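Local coordinates for protein dihydrolipoyl dehydrogenase (Elizabethkingia anophelis NUHP1, PDB 6UZI) that probably catalyses the NAD+-dependent reoxidation of protein-bound dihydrolipoamide to lipoamide, using a bound FAD and a redox-active disulfide, at residues K36-E41 and K115-Q120; T209-L214 and T244-V249; V380-G385 and K406-E411. One frame throughout, in Å; residues are numbered along the deposited sequence.

Contact 1 (K36-E41 and K115-Q120); sequences KTVIIE and KITVLQ. With FAD (flavin-adenine dinucleotide), chain E.
The carbonyl oxygen T37 O is gripped twice: T117 N donates to it at 3.2 Å, and water 1 donates to it at 2.9 Å. The same water reaches T117 OG1 at 2.7 Å and, weakly, K115 O, and thus ties the entry of one strand to that of the other. Beyond this point the two strands run in parallel, with I39 N to T117 O, L119 N to I39 O and E41 N to L119 O as the further rungs. The last three bonds are nearly straight at the hydrogen, with angles of 162° or more. T37, I39 and E41 serve 117-120 in this way, while V38 and I40 bond to strand 14-17 on the other flank.

This is the edge of a Rossmann-type five-stranded parallel sheet, in which 117-120 is the outermost strand and the chain between the two strands is largely helical. V38 and L119 share one face, CG2 to CD1 at 3.9 Å, and F12 of strand 10-12 lies against V38 and T117 there. On the other face I39 CG2 meets I116 CG2 at 3.8 Å and V118 CG2 at 3.9 Å. Helix 21-32 and M111 of helix 89-113 cover this side.

At the end of strand 37-41, E41 turns its carboxylate to the adenosine ribose of FAD. Its CG is anti to the backbone N, and the bend at chi2 (53°) swings the acid away from 117-120. FAD O3B donates to E41 OE1 at 2.7 Å and O2B to OE2, the latter refined too short to be read closely. S19 OG at OE1 and the amide of Y43 at OE2 fix the carboxylate's rotation. Such a ribose-binding acid at the end of the second strand is a hallmark of this dinucleotide fold.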
# COMPACT_ATOMS: atom_id res chain seq x y z
N LYS A 36 14.76 -4.06 35.00
CA LYS A 36 13.59 -4.60 35.69
C LYS A 36 12.49 -3.56 35.55
O LYS A 36 12.58 -2.47 36.12
CB LYS A 36 13.89 -4.89 37.16
CG LYS A 36 12.88 -5.83 37.79
CD LYS A 36 12.69 -5.54 39.27
CE LYS A 36 11.88 -6.63 39.96
NZ LYS A 36 12.76 -7.51 40.80
N THR A 37 11.46 -3.88 34.77
CA THR A 37 10.50 -2.88 34.31
C THR A 37 9.09 -3.20 34.79
O THR A 37 8.66 -4.36 34.81
CB THR A 37 10.52 -2.80 32.79
OG1 THR A 37 11.88 -2.68 32.35
CG2 THR A 37 9.75 -1.58 32.31
N VAL A 38 8.36 -2.16 35.16
CA VAL A 38 6.96 -2.28 35.54
C VAL A 38 6.17 -1.25 34.75
O VAL A 38 6.67 -0.15 34.45
CB VAL A 38 6.76 -2.09 37.06
CG1 VAL A 38 7.28 -0.73 37.51
CG2 VAL A 38 5.30 -2.27 37.44
N ILE A 39 4.95 -1.61 34.38
CA ILE A 39 4.05 -0.72 33.66
C ILE A 39 2.74 -0.67 34.43
O ILE A 39 2.26 -1.69 34.94
CB ILE A 39 3.83 -1.16 32.20
CG1 ILE A 39 3.02 -0.12 31.44
CG2 ILE A 39 3.17 -2.53 32.12
CD1 ILE A 39 2.97 -0.36 29.93
N ILE A 40 2.17 0.53 34.54
CA ILE A 40 0.98 0.77 35.35
C ILE A 40 -0.11 1.30 34.43
O ILE A 40 0.13 2.21 33.63
CB ILE A 40 1.28 1.76 36.49
CG1 ILE A 40 2.41 1.21 37.37
CG2 ILE A 40 0.04 2.01 37.34
CD1 ILE A 40 3.10 2.25 38.20
N GLU A 41 -1.31 0.73 34.54
CA GLU A 41 -2.46 1.14 33.75
C GLU A 41 -3.72 1.19 34.60
O GLU A 41 -4.04 0.22 35.30
CB GLU A 41 -2.70 0.19 32.57
CG GLU A 41 -3.99 0.51 31.81
CD GLU A 41 -4.07 1.96 31.37
OE1 GLU A 41 -3.22 2.41 30.56
OE2 GLU A 41 -4.98 2.66 31.84
N LYS A 115 8.69 -10.33 30.39
CA LYS A 115 8.83 -10.39 31.85
C LYS A 115 8.60 -9.02 32.48
O LYS A 115 9.29 -8.64 33.44
CB LYS A 115 10.19 -10.96 32.25
CG LYS A 115 10.44 -12.37 31.73
CD LYS A 115 9.43 -13.34 32.31
CE LYS A 115 9.50 -14.71 31.65
NZ LYS A 115 8.52 -14.83 30.54
N ILE A 116 7.61 -8.29 31.97
CA ILE A 116 7.25 -6.99 32.51
C ILE A 116 6.14 -7.18 33.53
O ILE A 116 5.12 -7.83 33.25
CB ILE A 116 6.79 -6.04 31.39
CG1 ILE A 116 7.94 -5.71 30.44
CG2 ILE A 116 6.23 -4.76 31.99
CD1 ILE A 116 7.48 -5.26 29.07
N THR A 117 6.31 -6.58 34.70
CA THR A 117 5.25 -6.63 35.70
C THR A 117 4.15 -5.66 35.29
O THR A 117 4.42 -4.50 34.97
CB THR A 117 5.78 -6.26 37.08
OG1 THR A 117 6.97 -7.02 37.35
CG2 THR A 117 4.74 -6.56 38.13
N VAL A 118 2.92 -6.14 35.29
CA VAL A 118 1.78 -5.33 34.91
C VAL A 118 0.94 -5.10 36.16
O VAL A 118 0.47 -6.06 36.79
CB VAL A 118 0.96 -5.98 33.79
CG1 VAL A 118 -0.25 -5.11 33.46
CG2 VAL A 118 1.82 -6.16 32.56
N LEU A 119 0.75 -3.84 36.51
CA LEU A 119 -0.06 -3.44 37.65
C LEU A 119 -1.26 -2.67 37.14
O LEU A 119 -1.10 -1.75 36.32
CB LEU A 119 0.74 -2.59 38.64
CG LEU A 119 1.95 -3.24 39.31
CD1 LEU A 119 2.63 -2.27 40.25
CD2 LEU A 119 1.51 -4.48 40.07
N GLN A 120 -2.44 -3.03 37.62
CA GLN A 120 -3.66 -2.31 37.29
C GLN A 120 -3.94 -1.29 38.38
O GLN A 120 -3.99 -1.63 39.57
CB GLN A 120 -4.85 -3.26 37.17
CG GLN A 120 -6.19 -2.53 37.15
CD GLN A 120 -7.34 -3.40 36.68
OE1 GLN A 120 -7.15 -4.55 36.29
NE2 GLN A 120 -8.55 -2.85 36.72
PA FAD E . -2.46 7.01 25.32
O1A FAD E . -2.71 6.06 24.21
O2A FAD E . -3.35 8.24 25.14
O5B FAD E . -2.92 6.32 26.69
C5B FAD E . -2.06 6.48 27.83
C4B FAD E . -2.59 5.59 28.93
O4B FAD E . -2.21 6.13 30.21
C3B FAD E . -4.12 5.41 28.98
O3B FAD E . -4.42 4.04 28.74
C2B FAD E . -4.50 5.80 30.41
O2B FAD E . -5.50 4.94 30.97
C1B FAD E . -3.17 5.69 31.15
N9A FAD E . -3.04 6.53 32.33
C8A FAD E . -3.20 7.89 32.39
N7A FAD E . -2.96 8.40 33.57
C5A FAD E . -2.64 7.30 34.35
C6A FAD E . -2.28 7.17 35.70
N6A FAD E . -2.14 8.20 36.54
N1A FAD E . -2.03 5.92 36.16
C2A FAD E . -2.14 4.89 35.32
N3A FAD E . -2.46 4.89 34.02
C4A FAD E . -2.70 6.14 33.59
N1 FAD E . -3.10 8.12 16.11
C2 FAD E . -2.47 7.61 15.02
O2 FAD E . -1.25 7.63 14.93
N3 FAD E . -3.22 7.05 14.00
C4 FAD E . -4.59 6.93 13.97
O4 FAD E . -5.15 6.40 13.01
C4X FAD E . -5.25 7.47 15.12
N5 FAD E . -6.55 7.38 15.19
C5X FAD E . -7.17 7.85 16.34
C6 FAD E . -8.55 7.71 16.46
C7 FAD E . -9.21 8.10 17.62
C7M FAD E . -10.71 7.91 17.72
C8 FAD E . -8.48 8.65 18.69
C8M FAD E . -9.16 9.03 19.98
C9 FAD E . -7.11 8.82 18.56
C9A FAD E . -6.44 8.42 17.41
N10 FAD E . -5.05 8.52 17.28
C10 FAD E . -4.42 8.05 16.15
C1' FAD E . -4.23 9.08 18.36
C2' FAD E . -3.60 8.01 19.23
O2' FAD E . -4.59 7.35 20.02
C3' FAD E . -2.51 8.59 20.13
O3' FAD E . -1.69 9.48 19.38
C4' FAD E . -1.63 7.52 20.77
O4' FAD E . -2.48 6.58 21.42
C5' FAD E . -0.60 8.08 21.72
O5' FAD E . -0.72 7.29 22.92
P FAD E . 0.24 7.42 24.23
O1P FAD E . 1.10 6.24 24.51
O2P FAD E . 1.02 8.71 24.29
O3P FAD E . -0.94 7.53 25.30
O HOH W 1 9.48 -6.75 36.32
O HOH W 2 11.54 -6.91 33.35

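Contact 2 (T209-L214 and T244-V249); sequences TVVEYL and TAVSGV. With EDO (1,2-ethanediol), chain I.
A single backbone hydrogen bond, T244 N to E212 O at 2.9 Å with 157° at the hydrogen, joins the two segments. The chains approach closely just past the end of strand 207-211, where the CA atoms of Y213 and T244 are 4.5 Å apart and the CA of Y213 also meets T244 O in a CA-H...O contact. No ladder follows, since the two chains then separate.

V211 carries the apolar part. Its CG1, anti to the backbone N (chi1 -175°), meets V246 CG2 at 3.9 Å, the two side chains crossing at about a right angle, and T244 CG2 at 4.1 Å. Y213 comes from the other end of the contact: ring atom CD2 lies 3.6 Å from A245 CB, obliquely, while the T244-A245 peptide (T244 C, A245 N) sits at the ring's edge in its plane.

Strand 207-211 belongs to the parallel sheet of the Rossmann-type domain predicted to bind NAD+, and strand 245-252 is an outer strand of the three-stranded antiparallel sheet that follows strand 239-241, so the contact joins the two sheets where the chain passes between them. E212 is predicted to bind NAD+. Its CB points away from 244-249, and its side chain lies beside G190 of the glycine-rich loop, a position consistent with the acid that holds the adenine ribose in this fold.

Outside the pair, T244 OG1 is hydrogen-bonded to L242 O, two residues earlier, and V246 packs on V258 and A260 of strand 255-261. Farther along, S247 and G248 form a classic beta bulge opposite T259. O2 of an ethanediol, probably from the crystallisation liquor, accepts a hydrogen bond from V246 N at 3.1 Å and lies beside Y213 CB.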
# COMPACT_ATOMS: atom_id res chain seq x y z
N THR A 209 -22.71 16.61 8.32
CA THR A 209 -22.32 18.01 8.16
C THR A 209 -21.21 18.32 9.15
O THR A 209 -21.35 18.07 10.35
CB THR A 209 -23.51 18.95 8.38
OG1 THR A 209 -24.62 18.53 7.57
CG2 THR A 209 -23.14 20.37 8.01
N VAL A 210 -20.09 18.82 8.65
CA VAL A 210 -18.96 19.21 9.48
C VAL A 210 -19.05 20.71 9.69
O VAL A 210 -19.00 21.49 8.73
CB VAL A 210 -17.62 18.81 8.82
CG1 VAL A 210 -16.43 19.40 9.57
CG2 VAL A 210 -17.50 17.30 8.71
N VAL A 211 -19.20 21.13 10.94
CA VAL A 211 -19.28 22.54 11.29
C VAL A 211 -18.02 22.90 12.06
O VAL A 211 -17.78 22.37 13.15
CB VAL A 211 -20.54 22.87 12.09
CG1 VAL A 211 -20.65 24.37 12.32
CG2 VAL A 211 -21.76 22.39 11.33
N GLU A 212 -17.24 23.80 11.49
CA GLU A 212 -15.88 24.03 11.93
C GLU A 212 -15.53 25.50 11.88
O GLU A 212 -15.97 26.23 10.98
CB GLU A 212 -14.95 23.19 11.04
CG GLU A 212 -13.49 23.46 11.11
CD GLU A 212 -12.75 22.44 10.27
OE1 GLU A 212 -13.45 21.64 9.61
OE2 GLU A 212 -11.50 22.43 10.28
N TYR A 213 -14.76 25.95 12.87
CA TYR A 213 -14.29 27.32 12.90
C TYR A 213 -13.14 27.55 11.92
O TYR A 213 -12.92 28.69 11.49
CB TYR A 213 -13.83 27.72 14.30
CG TYR A 213 -13.46 29.18 14.37
CD1 TYR A 213 -12.16 29.60 14.62
CD2 TYR A 213 -14.44 30.16 14.15
CE1 TYR A 213 -11.84 30.96 14.67
CE2 TYR A 213 -14.14 31.51 14.20
CZ TYR A 213 -12.84 31.91 14.46
OH TYR A 213 -12.56 33.26 14.51
N LEU A 214 -12.40 26.50 11.57
CA LEU A 214 -11.22 26.66 10.75
C LEU A 214 -11.60 26.91 9.30
O LEU A 214 -12.70 26.57 8.85
CB LEU A 214 -10.36 25.39 10.86
CG LEU A 214 -10.13 24.97 12.32
CD1 LEU A 214 -9.28 23.70 12.43
CD2 LEU A 214 -9.58 26.09 13.19
N THR A 244 -16.90 28.93 10.82
CA THR A 244 -18.18 29.10 11.50
C THR A 244 -17.96 28.87 12.99
O THR A 244 -17.52 27.79 13.40
CB THR A 244 -19.23 28.13 10.94
OG1 THR A 244 -19.33 28.33 9.53
CG2 THR A 244 -20.58 28.38 11.55
N ALA A 245 -18.28 29.88 13.80
CA ALA A 245 -17.99 29.85 15.23
C ALA A 245 -19.24 29.40 15.97
O ALA A 245 -20.22 30.14 16.06
CB ALA A 245 -17.54 31.23 15.71
N VAL A 246 -19.19 28.17 16.50
CA VAL A 246 -20.31 27.61 17.24
C VAL A 246 -20.41 28.31 18.59
O VAL A 246 -19.40 28.61 19.23
CB VAL A 246 -20.15 26.09 17.42
CG1 VAL A 246 -21.27 25.53 18.27
CG2 VAL A 246 -20.09 25.39 16.08
N SER A 247 -21.65 28.61 19.00
CA SER A 247 -21.90 29.21 20.29
C SER A 247 -22.84 28.39 21.16
O SER A 247 -23.00 28.73 22.35
CB SER A 247 -22.48 30.62 20.12
OG SER A 247 -23.68 30.58 19.36
N GLY A 248 -23.44 27.33 20.64
CA GLY A 248 -24.36 26.54 21.44
C GLY A 248 -24.65 25.20 20.81
O GLY A 248 -24.68 25.06 19.58
N VAL A 249 -24.84 24.20 21.67
CA VAL A 249 -25.25 22.85 21.28
C VAL A 249 -26.31 22.37 22.27
O VAL A 249 -25.99 22.07 23.42
CB VAL A 249 -24.07 21.87 21.26
CG1 VAL A 249 -24.58 20.47 20.96
CG2 VAL A 249 -23.01 22.31 20.25
C1 EDO I . -16.45 27.52 18.89
O1 EDO I . -15.58 27.97 19.93
C2 EDO I . -15.64 27.31 17.61
O2 EDO I . -16.44 26.67 16.59

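Contact 3 (V380-G385 and K406-E411)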
# COMPACT_ATOMS: atom_id res chain seq x y z
N VAL A 380 12.30 29.36 1.31
CA VAL A 380 13.05 28.31 0.64
C VAL A 380 12.67 28.28 -0.83
O VAL A 380 11.48 28.31 -1.17
CB VAL A 380 12.78 26.95 1.31
CG1 VAL A 380 13.56 25.84 0.61
CG2 VAL A 380 13.12 27.02 2.79
N ALA A 381 13.66 28.22 -1.70
CA ALA A 381 13.40 28.08 -3.13
C ALA A 381 13.10 26.62 -3.44
O ALA A 381 13.97 25.75 -3.27
CB ALA A 381 14.60 28.58 -3.93
N TYR A 382 11.89 26.34 -3.92
CA TYR A 382 11.46 24.95 -4.08
C TYR A 382 10.79 24.75 -5.44
O TYR A 382 10.26 25.69 -6.04
CB TYR A 382 10.49 24.54 -2.96
CG TYR A 382 9.18 25.31 -2.97
CD1 TYR A 382 8.06 24.80 -3.63
CD2 TYR A 382 9.07 26.54 -2.34
CE1 TYR A 382 6.86 25.51 -3.65
CE2 TYR A 382 7.87 27.25 -2.35
CZ TYR A 382 6.78 26.73 -3.01
OH TYR A 382 5.59 27.43 -3.04
N LYS A 383 10.84 23.50 -5.90
CA LYS A 383 10.13 23.00 -7.07
C LYS A 383 8.95 22.14 -6.62
O LYS A 383 8.95 21.59 -5.52
CB LYS A 383 11.02 22.15 -7.98
CG LYS A 383 12.27 22.80 -8.47
CD LYS A 383 13.05 21.86 -9.37
CE LYS A 383 13.66 20.70 -8.59
NZ LYS A 383 14.56 19.86 -9.43
N THR A 384 7.95 22.04 -7.49
CA THR A 384 6.78 21.20 -7.24
C THR A 384 6.62 20.19 -8.37
O THR A 384 6.71 20.54 -9.55
CB THR A 384 5.51 22.05 -7.12
OG1 THR A 384 5.63 22.95 -6.01
CG2 THR A 384 4.30 21.16 -6.91
N GLY A 385 6.40 18.93 -8.00
CA GLY A 385 5.99 17.91 -8.94
C GLY A 385 4.66 17.34 -8.50
O GLY A 385 4.37 17.25 -7.30
N LYS A 406 2.08 14.70 -4.59
CA LYS A 406 2.75 15.99 -4.69
C LYS A 406 4.10 15.91 -4.00
O LYS A 406 4.19 15.51 -2.84
CB LYS A 406 1.89 17.10 -4.07
CG LYS A 406 2.59 18.43 -3.87
CD LYS A 406 1.72 19.37 -3.04
CE LYS A 406 2.20 20.81 -3.13
NZ LYS A 406 1.34 21.72 -2.35
N ILE A 407 5.15 16.29 -4.72
CA ILE A 407 6.52 16.25 -4.22
C ILE A 407 7.10 17.65 -4.26
O ILE A 407 6.97 18.35 -5.28
CB ILE A 407 7.39 15.27 -5.02
CG1 ILE A 407 6.96 13.83 -4.75
CG2 ILE A 407 8.87 15.47 -4.68
CD1 ILE A 407 7.69 12.80 -5.61
N LEU A 408 7.73 18.06 -3.17
CA LEU A 408 8.44 19.33 -3.07
C LEU A 408 9.94 19.04 -3.02
O LEU A 408 10.38 18.19 -2.23
CB LEU A 408 7.99 20.11 -1.84
CG LEU A 408 6.49 20.38 -1.75
CD1 LEU A 408 6.11 20.88 -0.36
CD2 LEU A 408 6.09 21.38 -2.80
N ALA A 409 10.71 19.74 -3.85
CA ALA A 409 12.15 19.52 -3.95
C ALA A 409 12.89 20.85 -3.93
O ALA A 409 12.39 21.86 -4.43
CB ALA A 409 12.49 18.76 -5.23
N ASP A 410 14.09 20.83 -3.36
CA ASP A 410 14.94 22.03 -3.37
C ASP A 410 15.32 22.36 -4.80
O ASP A 410 15.76 21.49 -5.55
CB ASP A 410 16.19 21.81 -2.51
CG ASP A 410 17.01 23.09 -2.32
OD1 ASP A 410 18.00 23.30 -3.07
OD2 ASP A 410 16.65 23.91 -1.45
N GLU A 411 15.15 23.62 -5.19
CA GLU A 411 15.38 23.98 -6.59
C GLU A 411 16.84 23.83 -6.99
O GLU A 411 17.13 23.44 -8.13
CB GLU A 411 14.89 25.40 -6.85
CG GLU A 411 14.85 25.74 -8.33
CD GLU A 411 16.15 26.32 -8.84
OE1 GLU A 411 16.74 27.18 -8.14
OE2 GLU A 411 16.60 25.90 -9.93
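L408 CD2 meets two side chains of the neighbouring strand, T384 OG1 at 3.6 Å and Y382 CD1 at 4.0 Å. L408 lies side by side with each of them, and all three point the same way. The tyrosine ring is met obliquely, and T384 OG1 also stands at that ring's edge, in its plane. With chi1 at 64°, Y382 CG sits between the backbone N and the carbonyl carbon, which brings the ring over toward the leucine.

On the opposite face K383 lies across E411, with the CG atoms 3.9 Å apart and the side chains crossing at about a right angle. A bend at chi3 (-70°) then brings K383 CE to 4.1 Å from A409 CB.

Between these two faces runs an antiparallel ladder, the strand axes at 153°. K383 and A409 form a hydrogen-bonded pair (K383 N to A409 O 2.7 Å, A409 N to K383 O 3.1 Å), as do G385 and I407, while T384 with L408 is non-hydrogen-bonded. E411 N adds a bond to A381 O beyond the strand end. Strand 382-388 is the outer strand, within this chain, of the antiparallel sheet of the dimerisation domain, and strand 404-410 bonds to 416-423 on its other side.

The second shell fixes the charged ends. K383 NZ makes a salt bridge to D414, in the turn where D410 OD1 also accepts the amide of T413. The extended K406 reaches D222 and E372, and E372 accepts Y382 OH as well, so one acid of helix 372-377 holds both side chains. That helix also presents L375 to Y382 and L408, whereas I407 faces A463 and A464 of helix 458-469.

The three contacts sample three parts of the subunit without touching. Contacts 1 and 2 each include the acid at or just past the end of the second strand of a Rossmann-type unit, E41 bonded to FAD and E212 predicted for NAD+. The partners differ: the outer strand of the same sheet in contact 1, a strand of the antiparallel sheet in contact 2. Their centres are 43 Å apart, on opposite sides of the chain's centre. Contact 3, in the dimerisation domain, is 47 Å from contact 1 and 35 Å from contact 2 between centres, and about 18 Å from contact 2 between nearest atoms. I407's side chain lies about 11 Å from that of the zinc ligand E458.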